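Local structure of glyoxylate reductase (Paecilomyces sp. J18, 3WNV) at residues Gly10-Val13 with His14-Glu18; Glu168-Arg171 with Arg172-Phe176. The protein probably reduces glyoxylate to glycolate using a nicotinamide cofactor, as a fungal 2-hydroxyacid dehydrogenase. All blocks are in the same frame, centred on the assembly; numbering follows the deposited sequence.

In the fold
Contacts 1 and 2 sit on the two parallel sheets of the chain, their centres 33 Å apart and their nearest atoms about 18 Å from each other. Contact 1 is the turn that leads from strand 5-9, in the five-stranded sheet, into helix 16-21. Contact 2 lies in the last turns of helix 164-175, which joins strands 156-160 and 179-183 of the seven-stranded sheet. That helix follows a glycine pattern, Gly161, Gly163 and Gly166, consistent with a Rossmann-type dinucleotide site, and the Val169 side chain touches the residues of that pattern. The long helices that back them differ: helix 297-317 packs on contact 1, helix 112-127 on contact 2.

Contact 1: Gly10-Val13 with His14-Glu18; sequences GDIV and HARAE
Ile12 and Arg16 meet across a strand-to-helix turn, where the chain leaves parallel strand 5-9 and Ala15 takes the N-cap position of helix 16-21. Beyond CB, Arg16 CG lies 3.4 Å from Ile12 O, and CD comes closer to the same oxygen while also resting against Ile12 CB at 4.1 Å. Bends at chi2 (-66°) and chi3 (-49°) fold the chain back over Ile12, bringing NH1 to a water that also accepts from Ile12 N. NH2 turns to Glu20 and Glu30, so the guanidinium is shared between the turn and two acidic side chains. Ile12 CG2 packs on the backbone of the N-cap residue, 3.6 Å from Ala15 C. A second water, accepting from Arg16 N and donating to Val13 O, links the two sides of the turn. Helix 297-317 supplies Glu304, whose carboxylate takes the N-H groups of Val13 and His14, and Gln300, hydrogen-bonded to His14 NE2. Beside them Val13 and His14 point the same way, and Val13 CG1 makes a CH-pi contact 3.7 Å from the imidazole centroid, only 11° off the ring normal.

Contact 2: Glu168-Arg171 with Arg172-Phe176; sequences EVAR and RARAF
Glu168 and Arg172 cross obliquely, one turn apart on helix 164-175, the crossover helix of a beta-alpha-beta unit in the Rossmann-type domain. The close-packed side of the helix is apolar: Val169, Ala170 and Ala173 lie against strand 156-160, and the two alanines also meet Ile180 of strand 179-183. The small Ala170 and Ala173 are consistent with close packing on the sheet. Sound backbone bonds join Ala173 N to Val169 O (2.8 Å) and Arg174 N to Ala170 O.

Glu168 and Arg172 form a charged flank against helix 112-127. Extended from CG to NE, Arg172 runs back along the helix and brings NH1 to two oxygens of Glu168. One is OE1, 2.9 Å away, in the guanidinium plane and met on its anti lone pair; the carboxylate and guanidinium planes stand 82° apart. The other is Glu168 O, 3.0 Å from NH1, which comes from above the carbonyl plane while Arg172 N binds from the opposite face. On that helix, Arg172 NE forms a salt bridge with Asp117 and NH2 a hydrogen bond with Asn113.

The solvent side is looser. There Arg171 NE makes a nearly straight bond (171°) to Glu168 OE1 from above the carboxylate plane, and NH1 pairs with Asp194; at the helix end the bonds of Ala175 N and Phe176 N are weak. The Arg174 guanidinium passes over Ala170 O, 3.6 Å from its plane and offset toward the rim.

A leucine in place of Arg172 would probably leave Asp117 without this cationic mate and Glu168 OE1 with Arg171 as its one partner in this network. With Arg171 NE and Arg172 NH1 both donating to OE1, the Glu168 carboxylate is likely to stay ionised and to be held in one orientation.

Contact 1: Gly10-Val13 with His14-Glu18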
ATOM      1  N   GLY A  10      -1.990 -18.904   1.275  1.00 14.90           N
ATOM      2  CA  GLY A  10      -3.163 -18.148   0.878  1.00 15.22           C
ATOM      3  C   GLY A  10      -3.605 -18.530  -0.521  1.00 15.60           C
ATOM      4  O   GLY A  10      -3.412 -19.669  -0.934  1.00 17.61           O
ATOM      5  N   ASP A  11      -4.211 -17.577  -1.230  1.00 13.75           N
ATOM      6  CA  ASP A  11      -4.886 -17.878  -2.494  1.00 18.37           C
ATOM      7  C   ASP A  11      -4.158 -17.224  -3.667  1.00 13.68           C
ATOM      8  O   ASP A  11      -3.528 -16.164  -3.517  1.00 17.34           O
ATOM      9  CB  ASP A  11      -6.314 -17.310  -2.506  1.00 24.58           C
ATOM     10  CG  ASP A  11      -7.211 -17.870  -1.403  1.00 34.39           C
ATOM     11  OD1 ASP A  11      -7.026 -19.031  -0.970  1.00 29.20           O
ATOM     12  OD2 ASP A  11      -8.131 -17.119  -0.980  1.00 37.94           O
ATOM     13  N   ILE A  12      -4.294 -17.847  -4.839  1.00 13.68           N
ATOM     14  CA  ILE A  12      -3.981 -17.201  -6.106  1.00 16.03           C
ATOM     15  C   ILE A  12      -5.303 -17.179  -6.898  1.00 16.05           C
ATOM     16  O   ILE A  12      -5.944 -18.211  -7.094  1.00 17.03           O
ATOM     17  CB  ILE A  12      -2.822 -17.936  -6.857  1.00 14.32           C
ATOM     18  CG1 ILE A  12      -1.477 -17.654  -6.140  1.00 15.88           C
ATOM     19  CG2 ILE A  12      -2.783 -17.553  -8.313  1.00 14.90           C
ATOM     20  CD1 ILE A  12      -0.280 -18.478  -6.665  1.00 16.18           C
ATOM     21  N   VAL A  13      -5.716 -15.975  -7.270  1.00 11.82           N
ATOM     22  CA  VAL A  13      -7.053 -15.739  -7.798  1.00 13.11           C
ATOM     23  C   VAL A  13      -7.054 -15.771  -9.306  1.00 16.39           C
ATOM     24  O   VAL A  13      -7.935 -16.389  -9.925  1.00 18.89           O
ATOM     25  CB  VAL A  13      -7.592 -14.374  -7.348  1.00 17.85           C
ATOM     26  CG1 VAL A  13      -9.020 -14.169  -7.879  1.00 15.96           C
ATOM     27  CG2 VAL A  13      -7.525 -14.220  -5.826  1.00 21.51           C
ATOM     28  N   HIS A  14      -6.070 -15.121  -9.917  1.00 14.14           N
ATOM     29  CA  HIS A  14      -6.138 -14.883 -11.360  1.00 14.56           C
ATOM     30  C   HIS A  14      -5.135 -15.680 -12.166  1.00 22.09           C
ATOM     31  O   HIS A  14      -5.293 -15.799 -13.379  1.00 19.26           O
ATOM     32  CB  HIS A  14      -5.924 -13.408 -11.684  1.00 11.95           C
ATOM     33  CG  HIS A  14      -6.832 -12.493 -10.937  1.00 15.21           C
ATOM     34  ND1 HIS A  14      -8.159 -12.337 -11.274  1.00 17.51           N
ATOM     35  CD2 HIS A  14      -6.612 -11.701  -9.860  1.00 15.42           C
ATOM     36  CE1 HIS A  14      -8.714 -11.471 -10.435  1.00 20.41           C
ATOM     37  NE2 HIS A  14      -7.801 -11.088  -9.559  1.00 14.62           N
ATOM     38  N   ALA A  15      -4.102 -16.197 -11.508  1.00 17.56           N
ATOM     39  CA  ALA A  15      -2.964 -16.747 -12.232  1.00 17.21           C
ATOM     40  C   ALA A  15      -2.689 -18.187 -11.833  1.00 17.02           C
ATOM     41  O   ALA A  15      -1.530 -18.621 -11.808  1.00 15.57           O
ATOM     42  CB  ALA A  15      -1.759 -15.895 -12.015  1.00 14.99           C
ATOM     43  N   ARG A  16      -3.764 -18.934 -11.549  1.00 15.37           N
ATOM     44  CA  ARG A  16      -3.636 -20.315 -11.140  1.00 15.52           C
ATOM     45  C   ARG A  16      -2.874 -21.125 -12.197  1.00 16.28           C
ATOM     46  O   ARG A  16      -2.084 -21.990 -11.854  1.00 17.66           O
ATOM     47  CB  ARG A  16      -5.009 -20.953 -10.877  1.00 19.19           C
ATOM     48  CG  ARG A  16      -5.644 -20.588  -9.537  1.00 18.76           C
ATOM     49  CD  ARG A  16      -4.864 -21.139  -8.302  1.00 21.50           C
ATOM     50  NE  ARG A  16      -4.510 -22.566  -8.347  1.00 25.82           N
ATOM     51  CZ  ARG A  16      -4.089 -23.274  -7.290  1.00 27.37           C
ATOM     52  NH1 ARG A  16      -3.998 -22.724  -6.089  1.00 27.80           N
ATOM     53  NH2 ARG A  16      -3.775 -24.541  -7.424  1.00 29.78           N
ATOM     54  N   ALA A  17      -3.120 -20.857 -13.484  1.00 19.98           N
ATOM     55  CA  ALA A  17      -2.431 -21.588 -14.558  1.00 22.40           C
ATOM     56  C   ALA A  17      -0.922 -21.444 -14.492  1.00 20.73           C
ATOM     57  O   ALA A  17      -0.192 -22.416 -14.696  1.00 19.43           O
ATOM     58  CB  ALA A  17      -2.919 -21.127 -15.897  1.00 19.66           C
ATOM     59  N   GLU A  18      -0.474 -20.233 -14.189  1.00 18.92           N
ATOM     60  CA  GLU A  18       0.954 -19.913 -14.115  1.00 18.09           C
ATOM     61  C   GLU A  18       1.580 -20.575 -12.895  1.00 16.24           C
ATOM     62  O   GLU A  18       2.739 -20.987 -12.944  1.00 18.24           O
ATOM     63  CB  GLU A  18       1.164 -18.391 -14.097  1.00 16.19           C
ATOM     64  CG  GLU A  18       0.954 -17.707 -15.486  1.00 24.04           C
ATOM     65  CD  GLU A  18      -0.506 -17.505 -15.902  1.00 28.27           C
ATOM     66  OE1 GLU A  18      -1.434 -17.745 -15.090  1.00 23.08           O
ATOM     67  OE2 GLU A  18      -0.738 -17.075 -17.062  1.00 35.34           O
TER
HETATM   68  O   HOH W   1      -5.344 -20.474  -4.828  1.00 28.31           O
HETATM   69  O   HOH W   2      -6.685 -18.340 -11.978  1.00 25.31           O

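Contact 2: Glu168-Arg171 with Arg172-Phe176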
ATOM      1  N   GLU A 168       2.636   8.857 -10.815  1.00 14.27           N
ATOM      2  CA  GLU A 168       1.380   8.626 -11.530  1.00 14.49           C
ATOM      3  C   GLU A 168       0.268   9.510 -10.953  1.00 12.38           C
ATOM      4  O   GLU A 168      -0.594   9.996 -11.709  1.00 12.42           O
ATOM      5  CB  GLU A 168       0.966   7.160 -11.459  1.00 10.18           C
ATOM      6  CG  GLU A 168       1.874   6.242 -12.212  1.00 15.90           C
ATOM      7  CD  GLU A 168       1.872   6.454 -13.729  1.00 22.48           C
ATOM      8  OE1 GLU A 168       0.957   7.103 -14.293  1.00 19.58           O
ATOM      9  OE2 GLU A 168       2.800   5.937 -14.378  1.00 28.61           O
ATOM     10  N   VAL A 169       0.258   9.715  -9.641  1.00 11.93           N
ATOM     11  CA  VAL A 169      -0.692  10.711  -9.082  1.00 12.03           C
ATOM     12  C   VAL A 169      -0.417  12.105  -9.648  1.00 16.54           C
ATOM     13  O   VAL A 169      -1.349  12.809 -10.086  1.00 13.51           O
ATOM     14  CB  VAL A 169      -0.697  10.736  -7.563  1.00 12.58           C
ATOM     15  CG1 VAL A 169      -1.613  11.858  -7.040  1.00 11.11           C
ATOM     16  CG2 VAL A 169      -1.171   9.416  -7.011  1.00  8.77           C
ATOM     17  N   ALA A 170       0.861  12.486  -9.693  1.00 13.45           N
ATOM     18  CA  ALA A 170       1.246  13.811 -10.198  1.00 13.71           C
ATOM     19  C   ALA A 170       0.843  14.007 -11.656  1.00 14.57           C
ATOM     20  O   ALA A 170       0.382  15.087 -12.029  1.00 14.83           O
ATOM     21  CB  ALA A 170       2.744  14.041 -10.027  1.00 15.06           C
ATOM     22  N   ARG A 171       1.044  12.975 -12.480  1.00 13.84           N
ATOM     23  CA  ARG A 171       0.688  13.020 -13.887  1.00 13.29           C
ATOM     24  C   ARG A 171      -0.814  13.287 -14.028  1.00 14.12           C
ATOM     25  O   ARG A 171      -1.247  14.137 -14.813  1.00 15.68           O
ATOM     26  CB  ARG A 171       1.057  11.693 -14.564  1.00 15.69           C
ATOM     27  CG  ARG A 171       0.780  11.639 -16.087  1.00 23.42           C
ATOM     28  CD  ARG A 171       1.142  10.252 -16.692  1.00 41.69           C
ATOM     29  NE  ARG A 171       2.149   9.523 -15.903  1.00 46.31           N
ATOM     30  CZ  ARG A 171       3.434   9.876 -15.756  1.00 50.97           C
ATOM     31  NH1 ARG A 171       3.906  10.977 -16.333  1.00 53.60           N
ATOM     32  NH2 ARG A 171       4.250   9.134 -15.011  1.00 49.40           N
ATOM     33  N   ARG A 172      -1.620  12.593 -13.244  1.00 12.34           N
ATOM     34  CA  ARG A 172      -3.064  12.835 -13.304  1.00 10.37           C
ATOM     35  C   ARG A 172      -3.403  14.220 -12.798  1.00 10.75           C
ATOM     36  O   ARG A 172      -4.142  14.966 -13.463  1.00 11.70           O
ATOM     37  CB  ARG A 172      -3.795  11.783 -12.482  1.00  7.69           C
ATOM     38  CG  ARG A 172      -3.827  10.391 -13.146  1.00  9.51           C
ATOM     39  CD  ARG A 172      -3.896   9.285 -12.090  1.00  9.92           C
ATOM     40  NE  ARG A 172      -3.970   7.955 -12.726  1.00 12.01           N
ATOM     41  CZ  ARG A 172      -2.957   7.335 -13.344  1.00 13.87           C
ATOM     42  NH1 ARG A 172      -1.729   7.885 -13.441  1.00 13.15           N
ATOM     43  NH2 ARG A 172      -3.188   6.148 -13.890  1.00 16.65           N
ATOM     44  N   ALA A 173      -2.879  14.559 -11.618  1.00 10.00           N
ATOM     45  CA  ALA A 173      -3.200  15.841 -10.989  1.00  9.49           C
ATOM     46  C   ALA A 173      -2.825  17.044 -11.847  1.00 12.02           C
ATOM     47  O   ALA A 173      -3.523  18.050 -11.824  1.00 12.16           O
ATOM     48  CB  ALA A 173      -2.528  15.948  -9.633  1.00 10.93           C
ATOM     49  N   ARG A 174      -1.720  16.971 -12.587  1.00 12.21           N
ATOM     50  CA  ARG A 174      -1.384  18.055 -13.495  1.00 17.34           C
ATOM     51  C   ARG A 174      -2.440  18.283 -14.580  1.00 19.27           C
ATOM     52  O   ARG A 174      -2.677  19.431 -14.998  1.00 14.51           O
ATOM     53  CB  ARG A 174      -0.002  17.831 -14.150  1.00 16.16           C
ATOM     54  CG  ARG A 174       1.121  18.444 -13.341  1.00 22.86           C
ATOM     55  CD  ARG A 174       2.496  18.349 -14.050  1.00 30.30           C
ATOM     56  NE  ARG A 174       2.882  16.962 -14.140  1.00 34.87           N
ATOM     57  CZ  ARG A 174       3.728  16.347 -13.315  1.00 29.19           C
ATOM     58  NH1 ARG A 174       4.365  16.996 -12.334  1.00 27.75           N
ATOM     59  NH2 ARG A 174       3.950  15.069 -13.498  1.00 28.41           N
ATOM     60  N   ALA A 175      -3.043  17.200 -15.051  1.00 14.51           N
ATOM     61  CA  ALA A 175      -4.090  17.299 -16.061  1.00 14.70           C
ATOM     62  C   ALA A 175      -5.339  17.955 -15.485  1.00 13.49           C
ATOM     63  O   ALA A 175      -6.158  18.506 -16.249  1.00 15.04           O
ATOM     64  CB  ALA A 175      -4.401  15.935 -16.662  1.00 11.86           C
ATOM     65  N   PHE A 176      -5.459  17.940 -14.154  1.00 12.59           N
ATOM     66  CA  PHE A 176      -6.538  18.653 -13.448  1.00 17.67           C
ATOM     67  C   PHE A 176      -6.144  20.099 -13.148  1.00 15.53           C
ATOM     68  O   PHE A 176      -6.895  20.816 -12.499  1.00 14.36           O
ATOM     69  CB  PHE A 176      -6.969  17.941 -12.146  1.00 12.98           C
ATOM     70  CG  PHE A 176      -7.734  16.662 -12.358  1.00 11.48           C
ATOM     71  CD1 PHE A 176      -7.111  15.534 -12.879  1.00 16.36           C
ATOM     72  CD2 PHE A 176      -9.066  16.568 -11.994  1.00 16.84           C
ATOM     73  CE1 PHE A 176      -7.805  14.355 -13.072  1.00 14.25           C
ATOM     74  CE2 PHE A 176      -9.775  15.384 -12.188  1.00 19.67           C
ATOM     75  CZ  PHE A 176      -9.152  14.276 -12.720  1.00 18.38           C
TER